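Local coordinates for DnaJ homolog subfamily C member 3 (Mus musculus, PDB 3IEG), which acts as an endoplasmic reticulum co-chaperone that binds misfolded proteins, stimulates HSC70 ATPase activity and restrains the eIF-2-alpha kinase GCN2 during the unfolded protein response, at residues Arg74-Arg77 / Gly78-Leu81; Gln219-Lys222 / Arg223-Ala226; Lys233-Lys236 / Leu237-Ala241; Glu324-Gln327 / Asp328-Ala332; Arg351-Lys354 / Gln355-Arg359. One frame throughout, in Å; residues are numbered along the deposited sequence.

Contact 1 of 5, residues Arg74-Arg77 / Gly78-Leu81; sequences RLQR and GHLL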
loop_
_atom_site.group_PDB
_atom_site.type_symbol
_atom_site.label_atom_id
_atom_site.label_comp_id
_atom_site.label_asym_id
_atom_site.label_seq_id
_atom_site.Cartn_x
_atom_site.Cartn_y
_atom_site.Cartn_z
ATOM N N ARG A 74 -33.139 -2.065 10.752
ATOM C CA ARG A 74 -32.829 -0.875 9.982
ATOM C C ARG A 74 -31.795 -0.026 10.714
ATOM O O ARG A 74 -30.883 0.514 10.093
ATOM C CB ARG A 74 -34.090 -0.074 9.662
ATOM C CG ARG A 74 -33.815 1.148 8.805
ATOM C CD ARG A 74 -35.060 1.908 8.402
ATOM N NE ARG A 74 -35.533 1.489 7.085
ATOM C CZ ARG A 74 -36.746 1.011 6.876
ATOM N NH1 ARG A 74 -37.587 0.919 7.887
ATOM N NH2 ARG A 74 -37.125 0.633 5.674
ATOM N N LEU A 75 -31.912 0.070 12.032
ATOM C CA LEU A 75 -30.903 0.793 12.781
ATOM C C LEU A 75 -29.520 0.192 12.522
ATOM O O LEU A 75 -28.563 0.924 12.262
ATOM C CB LEU A 75 -31.226 0.821 14.270
ATOM C CG LEU A 75 -30.170 1.497 15.159
ATOM C CD1 LEU A 75 -29.999 2.967 14.824
ATOM C CD2 LEU A 75 -30.510 1.331 16.628
ATOM N N GLN A 76 -29.429 -1.140 12.558
ATOM C CA GLN A 76 -28.159 -1.833 12.331
ATOM C C GLN A 76 -27.585 -1.573 10.937
ATOM O O GLN A 76 -26.389 -1.319 10.790
ATOM C CB GLN A 76 -28.281 -3.347 12.606
ATOM C CG GLN A 76 -28.520 -3.742 14.078
ATOM C CD GLN A 76 -27.558 -3.071 15.048
ATOM O OE1 GLN A 76 -26.373 -2.917 14.766
ATOM N NE2 GLN A 76 -28.069 -2.668 16.198
ATOM N N ARG A 77 -28.435 -1.622 9.915
ATOM C CA ARG A 77 -27.988 -1.332 8.550
ATOM C C ARG A 77 -27.468 0.094 8.416
ATOM O O ARG A 77 -26.453 0.326 7.757
ATOM C CB ARG A 77 -29.089 -1.593 7.524
ATOM C CG ARG A 77 -28.581 -1.455 6.106
ATOM C CD ARG A 77 -29.600 -1.856 5.075
ATOM N NE ARG A 77 -30.677 -0.887 5.012
ATOM C CZ ARG A 77 -31.701 -0.991 4.189
ATOM N NH1 ARG A 77 -31.771 -2.020 3.359
ATOM N NH2 ARG A 77 -32.646 -0.072 4.200
ATOM N N GLY A 78 -28.162 1.034 9.047
ATOM C CA GLY A 78 -27.715 2.418 9.128
ATOM C C GLY A 78 -26.298 2.551 9.651
ATOM O O GLY A 78 -25.503 3.317 9.113
ATOM N N HIS A 79 -25.969 1.809 10.698
ATOM C CA HIS A 79 -24.601 1.798 11.211
ATOM C C HIS A 79 -23.584 1.365 10.148
ATOM O O HIS A 79 -22.541 2.005 9.992
ATOM C CB HIS A 79 -24.470 0.908 12.455
ATOM C CG HIS A 79 -25.248 1.392 13.636
ATOM N ND1 HIS A 79 -25.290 2.719 14.008
ATOM C CD2 HIS A 79 -26.017 0.727 14.529
ATOM C CE1 HIS A 79 -26.060 2.852 15.073
ATOM N NE2 HIS A 79 -26.508 1.657 15.413
ATOM N N LEU A 80 -23.891 0.289 9.427
ATOM C CA LEU A 80 -22.947 -0.268 8.467
ATOM C C LEU A 80 -22.781 0.679 7.300
ATOM O O LEU A 80 -21.662 0.902 6.864
ATOM C CB LEU A 80 -23.352 -1.683 7.986
ATOM C CG LEU A 80 -23.523 -2.793 9.037
ATOM C CD1 LEU A 80 -23.981 -4.119 8.420
ATOM C CD2 LEU A 80 -22.248 -2.980 9.820
ATOM N N LEU A 81 -23.889 1.241 6.815
ATOM C CA LEU A 81 -23.854 2.242 5.733
ATOM C C LEU A 81 -23.008 3.464 6.085
ATOM O O LEU A 81 -22.183 3.896 5.287
ATOM C CB LEU A 81 -25.270 2.685 5.330
ATOM C CG LEU A 81 -26.195 1.616 4.735
ATOM C CD1 LEU A 81 -27.673 2.023 4.791
ATOM C CD2 LEU A 81 -25.771 1.243 3.324
#
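Leu75 and His79 meet one turn apart on helix 71-84, the first helix of TPR 3. Packing between side chains involves two pairs. CG of Leu75 lies 3.7 Å from NE2 of His79, and its CD1 reaches CE1 of the same ring at 3.9 Å. The leucine CG stands anti to the backbone N (chi1 177°), which carries the branch along the helix toward the imidazole. On another side of the helix, Arg77 and Leu81 run side by side and point the same way. CG of Arg77 touches CD1 of Leu81 at 3.8 Å.

Two oxygens border the imidazole by van der Waals contact. Leu75 O sits over one face, 3.4 Å from CD2 of His79 and offset toward the rim. OE1 of Gln76 lies at the ring edge, in plane, 3.7 Å from CD2. The polar bonds of the side chains lead outward. In His79, ND1 bonds to Gln113 and NE2 to Glu109, both on helix 104-132. The Arg77 guanidinium forms a salt bridge to Asp93 on helix 87-98.

The backbone bonds are those of an alpha helix. Gly78 N binds Arg74 O at 3.0 Å, and Leu81 N binds Arg77 O at 2.9 Å. Gly78 occupies the small-residue position of the TPR first helix, where neighbouring helices pack closely.

An alanine in place of His79 would probably leave Glu109 and Gln113 without their imidazole partner and open a gap beside Leu75. The chemistry implies a helix with divided duties: His79 ties it to helix 104-132, while Arg77 ties it to helix 87-98.

Contact 2 of 5, residues Gln219-Lys222 / Arg223-Ala226; sequences QDHK and RCFA
His221 and Cys224 form the tight part of this contact, at the start of helix 222-246. The sulfur of Cys224 lies over one face of the His221 ring, 4.0 Å from its centroid and 20° off the normal. This is a sulfur-aromatic contact, displaced toward the rim, with SG 3.7 Å from CD2 of His221. The ring gets there because its CG is anti to the backbone N (chi1 -164°). CB of Cys224 adds a second touch, 3.5 Å from CD2 of His221. The same sulfur is held in the disulfide to Cys214, so the ring packs against a fixed group. At the ring edge, in plane, NH1 of Arg223 stands 4.0 Å from NE2 of His221. That guanidinium has its salt bridge with Glu189 on helix 188-201.

His221 is the N-cap residue of the helix. It closes the link from helix 204-217, the last helix of TPR 6. Its carbonyl O accepts Phe225 N at 2.8 Å, and Lys222 O accepts Ala226 N at 3.0 Å, which starts the helical bonding.

The other side is loose. Lys222 runs extended beyond CG into the exposed region. Its side chain meets the next segment by little more than CB. Phe225 turns CB toward His221 O, at 3.4 Å, but its ring leads away from the turn; the residue touches a crystal neighbour.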
loop_
_atom_site.group_PDB
_atom_site.type_symbol
_atom_site.label_atom_id
_atom_site.label_comp_id
_atom_site.label_asym_id
_atom_site.label_seq_id
_atom_site.Cartn_x
_atom_site.Cartn_y
_atom_site.Cartn_z
ATOM N N GLN A 219 -6.765 -10.893 -16.891
ATOM C CA GLN A 219 -5.641 -11.171 -17.794
ATOM C C GLN A 219 -5.596 -10.237 -18.993
ATOM O O GLN A 219 -4.522 -9.997 -19.551
ATOM C CB GLN A 219 -5.658 -12.623 -18.288
ATOM C CG GLN A 219 -5.582 -13.664 -17.185
ATOM C CD GLN A 219 -6.956 -14.047 -16.665
ATOM O OE1 GLN A 219 -7.416 -13.534 -15.639
ATOM N NE2 GLN A 219 -7.630 -14.940 -17.386
ATOM N N ASP A 220 -6.755 -9.715 -19.386
ATOM C CA ASP A 220 -6.847 -8.888 -20.585
ATOM C C ASP A 220 -6.647 -7.390 -20.341
ATOM O O ASP A 220 -6.663 -6.599 -21.289
ATOM C CB ASP A 220 -8.164 -9.154 -21.318
ATOM C CG ASP A 220 -8.138 -10.455 -22.108
ATOM O OD1 ASP A 220 -7.266 -10.590 -22.995
ATOM O OD2 ASP A 220 -8.989 -11.338 -21.845
ATOM N N HIS A 221 -6.430 -7.005 -19.084
ATOM C CA HIS A 221 -6.242 -5.595 -18.734
ATOM C C HIS A 221 -5.135 -4.956 -19.566
ATOM O O HIS A 221 -3.951 -5.157 -19.292
ATOM C CB HIS A 221 -5.931 -5.441 -17.243
ATOM C CG HIS A 221 -6.098 -4.043 -16.739
ATOM N ND1 HIS A 221 -7.060 -3.695 -15.816
ATOM C CD2 HIS A 221 -5.446 -2.900 -17.052
ATOM C CE1 HIS A 221 -6.982 -2.400 -15.569
ATOM N NE2 HIS A 221 -6.009 -1.895 -16.304
ATOM N N LYS A 222 -5.525 -4.188 -20.580
ATOM C CA LYS A 222 -4.574 -3.659 -21.563
ATOM C C LYS A 222 -3.434 -2.836 -20.970
ATOM O O LYS A 222 -2.275 -3.056 -21.322
ATOM C CB LYS A 222 -5.290 -2.871 -22.662
ATOM C CG LYS A 222 -6.068 -3.750 -23.636
ATOM C CD LYS A 222 -6.930 -2.914 -24.585
ATOM C CE LYS A 222 -8.048 -3.759 -25.184
ATOM N NZ LYS A 222 -8.856 -2.992 -26.180
ATOM N N ARG A 223 -3.756 -1.901 -20.077
ATOM C CA ARG A 223 -2.730 -1.057 -19.456
ATOM C C ARG A 223 -1.816 -1.862 -18.543
ATOM O O ARG A 223 -0.604 -1.659 -18.533
ATOM C CB ARG A 223 -3.348 0.117 -18.688
ATOM C CG ARG A 223 -3.523 1.394 -19.524
ATOM C CD ARG A 223 -3.312 2.667 -18.683
ATOM N NE ARG A 223 -4.559 3.304 -18.243
ATOM C CZ ARG A 223 -5.270 2.955 -17.168
ATOM N NH1 ARG A 223 -4.895 1.944 -16.398
ATOM N NH2 ARG A 223 -6.380 3.613 -16.868
ATOM N N CYS A 224 -2.403 -2.775 -17.780
ATOM C CA CYS A 224 -1.633 -3.633 -16.891
ATOM C C CYS A 224 -0.693 -4.529 -17.674
ATOM O O CYS A 224 0.414 -4.821 -17.212
ATOM C CB CYS A 224 -2.539 -4.490 -16.015
ATOM S SG CYS A 224 -2.895 -3.731 -14.449
ATOM N N PHE A 225 -1.142 -4.958 -18.856
ATOM C CA PHE A 225 -0.341 -5.839 -19.682
ATOM C C PHE A 225 0.823 -5.088 -20.316
ATOM O O PHE A 225 1.949 -5.575 -20.275
ATOM C CB PHE A 225 -1.190 -6.558 -20.733
ATOM C CG PHE A 225 -0.472 -7.693 -21.413
ATOM C CD1 PHE A 225 -0.258 -8.906 -20.742
ATOM C CD2 PHE A 225 -0.003 -7.552 -22.719
ATOM C CE1 PHE A 225 0.420 -9.962 -21.364
ATOM C CE2 PHE A 225 0.674 -8.603 -23.355
ATOM C CZ PHE A 225 0.882 -9.810 -22.679
ATOM N N ALA A 226 0.556 -3.904 -20.867
ATOM C CA ALA A 226 1.591 -3.095 -21.522
ATOM C C ALA A 226 2.718 -2.743 -20.557
ATOM O O ALA A 226 3.886 -2.684 -20.952
ATOM C CB ALA A 226 0.996 -1.817 -22.125
#

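Contact 3 of 5, residues Lys233-Lys236 / Leu237-Ala241; sequences KLNK and LIESA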
loop_
_atom_site.group_PDB
_atom_site.type_symbol
_atom_site.label_atom_id
_atom_site.label_comp_id
_atom_site.label_asym_id
_atom_site.label_seq_id
_atom_site.Cartn_x
_atom_site.Cartn_y
_atom_site.Cartn_z
ATOM N N LYS A 233 10.876 -6.913 -18.713
ATOM C CA LYS A 233 12.151 -6.673 -19.393
ATOM C C LYS A 233 13.150 -5.902 -18.531
ATOM O O LYS A 233 14.288 -6.329 -18.356
ATOM C CB LYS A 233 11.938 -5.905 -20.697
ATOM C CG LYS A 233 11.435 -6.745 -21.875
ATOM C CD LYS A 233 11.087 -5.855 -23.094
ATOM C CE LYS A 233 12.320 -5.092 -23.602
ATOM N NZ LYS A 233 12.048 -4.431 -24.911
ATOM N N LEU A 234 12.722 -4.763 -18.001
ATOM C CA LEU A 234 13.578 -3.934 -17.184
ATOM C C LEU A 234 14.083 -4.711 -15.981
ATOM O O LEU A 234 15.219 -4.534 -15.554
ATOM C CB LEU A 234 12.821 -2.693 -16.735
ATOM C CG LEU A 234 13.564 -1.451 -16.229
ATOM C CD1 LEU A 234 13.615 -1.445 -14.724
ATOM C CD2 LEU A 234 14.960 -1.240 -16.850
ATOM N N ASN A 235 13.244 -5.590 -15.454
ATOM C CA ASN A 235 13.604 -6.384 -14.299
ATOM C C ASN A 235 14.566 -7.529 -14.616
ATOM O O ASN A 235 15.433 -7.836 -13.799
ATOM C CB ASN A 235 12.354 -6.929 -13.615
ATOM C CG ASN A 235 12.678 -7.740 -12.386
ATOM O OD1 ASN A 235 12.691 -8.966 -12.429
ATOM N ND2 ASN A 235 12.962 -7.058 -11.282
ATOM N N LYS A 236 14.398 -8.178 -15.773
ATOM C CA LYS A 236 15.304 -9.260 -16.182
ATOM C C LYS A 236 16.695 -8.703 -16.398
ATOM O O LYS A 236 17.679 -9.286 -15.945
ATOM C CB LYS A 236 14.836 -9.969 -17.457
ATOM C CG LYS A 236 13.875 -11.133 -17.224
ATOM C CD LYS A 236 13.667 -11.979 -18.516
ATOM C CE LYS A 236 12.269 -12.643 -18.573
ATOM N NZ LYS A 236 11.961 -13.503 -17.369
ATOM N N LEU A 237 16.759 -7.564 -17.074
ATOM C CA LEU A 237 18.013 -6.875 -17.327
ATOM C C LEU A 237 18.795 -6.584 -16.050
ATOM O O LEU A 237 19.981 -6.878 -15.989
ATOM C CB LEU A 237 17.763 -5.590 -18.116
ATOM C CG LEU A 237 17.732 -5.577 -19.654
ATOM C CD1 LEU A 237 17.525 -6.941 -20.344
ATOM C CD2 LEU A 237 16.695 -4.561 -20.121
ATOM N N ILE A 238 18.135 -6.037 -15.033
ATOM C CA ILE A 238 18.782 -5.750 -13.756
ATOM C C ILE A 238 19.192 -7.040 -13.044
ATOM O O ILE A 238 20.248 -7.106 -12.410
ATOM C CB ILE A 238 17.885 -4.892 -12.853
ATOM C CG1 ILE A 238 17.642 -3.534 -13.513
ATOM C CG2 ILE A 238 18.499 -4.709 -11.457
ATOM C CD1 ILE A 238 16.521 -2.728 -12.873
ATOM N N GLU A 239 18.362 -8.065 -13.170
ATOM C CA GLU A 239 18.654 -9.366 -12.579
ATOM C C GLU A 239 19.876 -9.975 -13.264
ATOM O O GLU A 239 20.745 -10.557 -12.608
ATOM C CB GLU A 239 17.433 -10.287 -12.661
ATOM C CG GLU A 239 17.437 -11.411 -11.643
ATOM C CD GLU A 239 16.066 -11.661 -10.993
ATOM O OE1 GLU A 239 15.798 -12.825 -10.600
ATOM O OE2 GLU A 239 15.262 -10.704 -10.856
ATOM N N SER A 240 19.960 -9.793 -14.575
ATOM C CA SER A 240 21.110 -10.258 -15.331
ATOM C C SER A 240 22.379 -9.535 -14.925
ATOM O O SER A 240 23.420 -10.165 -14.733
ATOM C CB SER A 240 20.870 -10.086 -16.817
ATOM O OG SER A 240 20.193 -11.214 -17.318
ATOM N N ALA A 241 22.285 -8.215 -14.793
ATOM C CA ALA A 241 23.430 -7.390 -14.434
ATOM C C ALA A 241 24.003 -7.777 -13.080
ATOM O O ALA A 241 25.210 -7.955 -12.946
ATOM C CB ALA A 241 23.046 -5.934 -14.441
#
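The amide of Asn235 and the carboxylate of Glu239 are the flat groups, and their planes stand 81° apart. No side chain of the two segments is stacked on either. They approach through oxygens, OD1 of Asn235 lying 3.5 Å from OE2 of Glu239. Both atoms are acceptors, so this is proximity and not a bond. The other end of the amide is used: ND2 of Asn235 bonds to His204 on helix 204-217. With Asn235 CG anti to its own N (chi1 -179°), the amide rises on that side of the helix.

These residues lie on helix 222-246, a long helix that runs into TPR 7. One side of it faces helix 204-217 and another faces helix 250-263, in the stacked-helix manner of a TPR array. Leu237 packs on Val260 and Thr263 of helix 250-263.

Leu234 and Ile238 make the apolar contact, CD1 of Leu234 to CD1 of Ile238 at 3.7 Å. Their side chains cross at a slant, and both also touch His204. Along the backbone, Leu237 N binds Lys233 O at 3.0 Å and Ser240 N binds Lys236 O at 2.7 Å. The Ile238 N to Leu234 O bond is weak, at 3.3 Å.

Contact 4 of 5, residues Glu324-Gln327 / Asp328-Ala332; sequences EAIQ and DYEAA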
loop_
_atom_site.group_PDB
_atom_site.type_symbol
_atom_site.label_atom_id
_atom_site.label_comp_id
_atom_site.label_asym_id
_atom_site.label_seq_id
_atom_site.Cartn_x
_atom_site.Cartn_y
_atom_site.Cartn_z
ATOM N N GLU A 324 43.395 11.067 -1.422
ATOM C CA GLU A 324 42.024 11.106 -1.927
ATOM C C GLU A 324 41.243 9.860 -1.522
ATOM O O GLU A 324 40.034 9.923 -1.293
ATOM C CB GLU A 324 42.019 11.250 -3.449
ATOM C CG GLU A 324 42.348 12.648 -3.962
ATOM C CD GLU A 324 43.835 12.860 -4.243
ATOM O OE1 GLU A 324 44.681 12.073 -3.756
ATOM O OE2 GLU A 324 44.156 13.833 -4.959
ATOM N N ALA A 325 41.947 8.733 -1.433
ATOM C CA ALA A 325 41.339 7.471 -1.043
ATOM C C ALA A 325 40.860 7.529 0.398
ATOM O O ALA A 325 39.723 7.151 0.672
ATOM C CB ALA A 325 42.300 6.314 -1.249
ATOM N N ILE A 326 41.706 8.017 1.312
ATOM C CA ILE A 326 41.322 8.096 2.726
ATOM C C ILE A 326 40.207 9.120 2.941
ATOM O O ILE A 326 39.279 8.883 3.710
ATOM C CB ILE A 326 42.529 8.328 3.722
ATOM C CG1 ILE A 326 42.936 9.812 3.828
ATOM C CG2 ILE A 326 43.705 7.363 3.432
ATOM C CD1 ILE A 326 44.354 10.159 3.340
ATOM N N GLN A 327 40.290 10.238 2.227
ATOM C CA GLN A 327 39.302 11.297 2.317
ATOM C C GLN A 327 37.909 10.797 1.926
ATOM O O GLN A 327 36.910 11.204 2.525
ATOM C CB GLN A 327 39.716 12.466 1.435
ATOM C CG GLN A 327 38.889 13.712 1.632
ATOM C CD GLN A 327 39.092 14.708 0.514
ATOM O OE1 GLN A 327 38.136 15.108 -0.156
ATOM N NE2 GLN A 327 40.345 15.101 0.287
ATOM N N ASP A 328 37.853 9.912 0.931
ATOM C CA ASP A 328 36.595 9.283 0.522
ATOM C C ASP A 328 36.088 8.233 1.520
ATOM O O ASP A 328 34.883 8.128 1.728
ATOM C CB ASP A 328 36.690 8.706 -0.902
ATOM C CG ASP A 328 36.256 9.705 -1.983
ATOM O OD1 ASP A 328 35.760 10.803 -1.655
ATOM O OD2 ASP A 328 36.400 9.384 -3.179
ATOM N N TYR A 329 36.990 7.468 2.140
ATOM C CA TYR A 329 36.591 6.514 3.192
ATOM C C TYR A 329 36.047 7.239 4.427
ATOM O O TYR A 329 35.051 6.816 5.011
ATOM C CB TYR A 329 37.736 5.565 3.599
ATOM C CG TYR A 329 37.879 4.312 2.750
ATOM C CD1 TYR A 329 39.045 4.068 2.029
ATOM C CD2 TYR A 329 36.858 3.365 2.675
ATOM C CE1 TYR A 329 39.188 2.918 1.246
ATOM C CE2 TYR A 329 36.991 2.210 1.888
ATOM C CZ TYR A 329 38.158 1.996 1.179
ATOM O OH TYR A 329 38.309 0.871 0.402
ATOM N N GLU A 330 36.701 8.333 4.807
ATOM C CA GLU A 330 36.269 9.152 5.937
ATOM C C GLU A 330 34.863 9.729 5.759
ATOM O O GLU A 330 34.082 9.771 6.711
ATOM C CB GLU A 330 37.286 10.266 6.216
ATOM C CG GLU A 330 38.440 9.820 7.116
ATOM C CD GLU A 330 39.702 10.655 6.951
ATOM O OE1 GLU A 330 39.671 11.675 6.224
ATOM O OE2 GLU A 330 40.734 10.287 7.556
ATOM N N ALA A 331 34.550 10.164 4.541
ATOM C CA ALA A 331 33.216 10.654 4.202
ATOM C C ALA A 331 32.164 9.545 4.321
ATOM O O ALA A 331 31.055 9.781 4.810
ATOM C CB ALA A 331 33.209 11.263 2.798
ATOM N N ALA A 332 32.523 8.339 3.881
ATOM C CA ALA A 332 31.636 7.191 3.967
ATOM C C ALA A 332 31.438 6.772 5.416
ATOM O O ALA A 332 30.317 6.468 5.825
ATOM C CB ALA A 332 32.177 6.039 3.148
#
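Ile326 O accepts the N-H of Glu330 at 2.9 Å, nearly straight, with an N-H...O angle of 165°. The bond belongs to helix 322-333, the second helix of TPR 9. The two helices of a TPR pack antiparallel, and this one lies on helix 306-318. Ala325, Tyr329 and Ala332 fall at the TPR signature positions of the second helix, small, aromatic and small.

Tyr329 N binds Ala325 O at 3.1 Å. The Tyr329 ring stays close to that carbonyl as well, CD1 to Ala325 O being 3.4 Å. Farther out, the Tyr329 side chain touches Ala313 of helix 306-318 and Leu346 of helix 340-357, and so lies between the two helices.

Asp328 is buried. Its N binds Glu324 O at 3.1 Å, and its CB rests 3.6 Å from the same oxygen. The carboxylate faces helix 306-318, where OD2 forms a salt bridge to Arg312. This pairing would probably stabilise the charged form of the aspartate in its buried site.

Gln327 and Ala331 are exposed. Gln327 has CG anti to the backbone N (chi1 -170°) and runs extended, a course that takes its amide off the turn. Helix 340-357 covers another side, where Ile326 touches Ala349 and Glu330 touches Leu346. Glu330 lays its side chain back along the turn, with CG 3.6 Å from Ile326 O and OE1 3.9 Å from CA of Gln327.

Contact 5 of 5, residues Arg351-Lys354 / Gln355-Arg359; sequences RLLK and QSQKR
Ser356 holds OG between its backbone N and carbonyl carbon (chi1 71°), which turns the hydroxyl back toward Leu353. OG donates to Leu353 O at 2.6 Å, tilted 20° from the carbonyl plane. Leu353 has CG anti to the backbone N (chi1 -172°), a turn that brings both methyls up to the Gln357 amide. CD1 of Leu353 lies 3.5 Å from NE2 of Gln357, and CD2 is 3.7 Å from the same atom. The two chains meet at an angle.

This is the last part of helix 340-357, in a region that is probably a flexible linker. Leu352, Leu353 and Ser356 touch Tyr322, at the start of helix 322-333. Ser356 N binds Leu352 O at 3.2 Å with good geometry. The regular i to i+4 bonding frays at Gln357, whose N makes weak bonds to Leu353 O and Lys354 O. Lys358 N then binds Gln355 O at 3.0 Å. A valine in place of Ser356 would probably cost Leu353 O its hydroxyl partner, leaving the weak Gln357 N bond to hold it less firmly.

At the chain terminus, NH1 of Arg359 donates to Ser356 O and to Lys358 O, each at 2.7 Å. Both acceptors lie in the guanidinium plane, but NH1 sits above the carbonyl plane of Lys358.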
loop_
_atom_site.group_PDB
_atom_site.type_symbol
_atom_site.label_atom_id
_atom_site.label_comp_id
_atom_site.label_asym_id
_atom_site.label_seq_id
_atom_site.Cartn_x
_atom_site.Cartn_y
_atom_site.Cartn_z
ATOM N N ARG A 351 47.826 1.887 5.520
ATOM C CA ARG A 351 49.015 1.022 5.460
ATOM C C ARG A 351 49.776 1.208 4.149
ATOM O O ARG A 351 51.005 1.307 4.146
ATOM C CB ARG A 351 48.647 -0.456 5.659
ATOM C CG ARG A 351 48.672 -0.918 7.115
ATOM C CD ARG A 351 48.270 -2.402 7.276
ATOM N NE ARG A 351 46.819 -2.590 7.396
ATOM C CZ ARG A 351 46.025 -3.091 6.445
ATOM N NH1 ARG A 351 46.521 -3.482 5.272
ATOM N NH2 ARG A 351 44.720 -3.206 6.672
ATOM N N LEU A 352 49.035 1.265 3.044
ATOM C CA LEU A 352 49.622 1.497 1.734
ATOM C C LEU A 352 50.321 2.851 1.664
ATOM O O LEU A 352 51.434 2.946 1.145
ATOM C CB LEU A 352 48.569 1.375 0.634
ATOM C CG LEU A 352 48.079 -0.028 0.277
ATOM C CD1 LEU A 352 46.747 0.080 -0.441
ATOM C CD2 LEU A 352 49.088 -0.776 -0.570
ATOM N N LEU A 353 49.662 3.879 2.199
ATOM C CA LEU A 353 50.219 5.227 2.298
ATOM C C LEU A 353 51.558 5.219 3.034
ATOM O O LEU A 353 52.550 5.740 2.513
ATOM C CB LEU A 353 49.213 6.156 2.991
ATOM C CG LEU A 353 49.356 7.685 3.129
ATOM C CD1 LEU A 353 49.816 8.076 4.540
ATOM C CD2 LEU A 353 50.210 8.369 2.019
ATOM N N LYS A 354 51.581 4.609 4.223
ATOM C CA LYS A 354 52.808 4.449 5.010
ATOM C C LYS A 354 53.929 3.788 4.217
ATOM O O LYS A 354 55.056 4.268 4.227
ATOM C CB LYS A 354 52.554 3.623 6.277
ATOM C CG LYS A 354 51.975 4.386 7.454
ATOM C CD LYS A 354 51.571 3.410 8.582
ATOM C CE LYS A 354 50.579 4.049 9.577
ATOM N NZ LYS A 354 49.357 4.627 8.908
ATOM N N GLN A 355 53.616 2.681 3.547
ATOM C CA GLN A 355 54.585 1.960 2.727
ATOM C C GLN A 355 55.297 2.894 1.779
ATOM O O GLN A 355 56.519 2.967 1.794
ATOM C CB GLN A 355 53.915 0.848 1.932
ATOM C CG GLN A 355 54.028 -0.520 2.549
ATOM C CD GLN A 355 53.080 -1.519 1.893
ATOM O OE1 GLN A 355 53.109 -1.710 0.672
ATOM N NE2 GLN A 355 52.224 -2.154 2.702
ATOM N N SER A 356 54.528 3.625 0.975
ATOM C CA SER A 356 55.090 4.585 0.024
ATOM C C SER A 356 55.953 5.652 0.698
ATOM O O SER A 356 56.883 6.180 0.097
ATOM C CB SER A 356 53.980 5.250 -0.795
ATOM O OG SER A 356 53.221 6.146 -0.003
ATOM N N GLN A 357 55.642 5.956 1.952
ATOM C CA GLN A 357 56.354 6.984 2.700
ATOM C C GLN A 357 57.659 6.503 3.314
ATOM O O GLN A 357 58.429 7.318 3.833
ATOM C CB GLN A 357 55.463 7.534 3.798
ATOM C CG GLN A 357 54.370 8.440 3.313
ATOM C CD GLN A 357 53.443 8.834 4.434
ATOM O OE1 GLN A 357 53.374 8.162 5.465
ATOM N NE2 GLN A 357 52.724 9.935 4.247
ATOM N N LYS A 358 57.896 5.189 3.263
ATOM C CA LYS A 358 59.090 4.598 3.865
ATOM C C LYS A 358 60.347 4.932 3.051
ATOM O O LYS A 358 60.316 4.955 1.825
ATOM C CB LYS A 358 58.921 3.081 4.093
ATOM C CG LYS A 358 60.105 2.416 4.844
ATOM C CD LYS A 358 59.722 1.147 5.651
ATOM C CE LYS A 358 60.616 0.952 6.921
ATOM N NZ LYS A 358 62.033 1.438 6.768
ATOM N N ARG A 359 61.432 5.237 3.756
ATOM C CA ARG A 359 62.711 5.600 3.151
ATOM C C ARG A 359 63.830 4.907 3.918
ATOM O O ARG A 359 65.007 5.004 3.570
ATOM C CB ARG A 359 62.938 7.120 3.195
ATOM C CG ARG A 359 61.929 7.972 2.436
ATOM C CD ARG A 359 62.092 7.858 0.917
ATOM N NE ARG A 359 61.080 8.647 0.211
ATOM C CZ ARG A 359 59.825 8.254 -0.017
ATOM N NH1 ARG A 359 59.397 7.067 0.400
ATOM N NH2 ARG A 359 58.988 9.055 -0.666
ATOM O OXT ARG A 359 63.587 4.232 4.919
#

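In the fold
This chain is the TPR domain of a longer protein; the J domain, which mediates the HSC70 interaction, lies outside it. The five contacts follow one another along the elongated array and none touches another. Contacts 1 and 5 have centres about 82 Å apart, on opposite sides of the chain's centre. Contacts 2 and 3 share helix 222-246, one at its N-terminal cap, the other in later turns, with nearest atoms about 8 Å apart. Contacts 4 and 5 lie on consecutive helices, nearest atoms about 6 Å apart. Misfolded proteins bind in a hydrophobic groove of the first two repeats. None of the contacts lies there; contact 1 belongs to the next repeat.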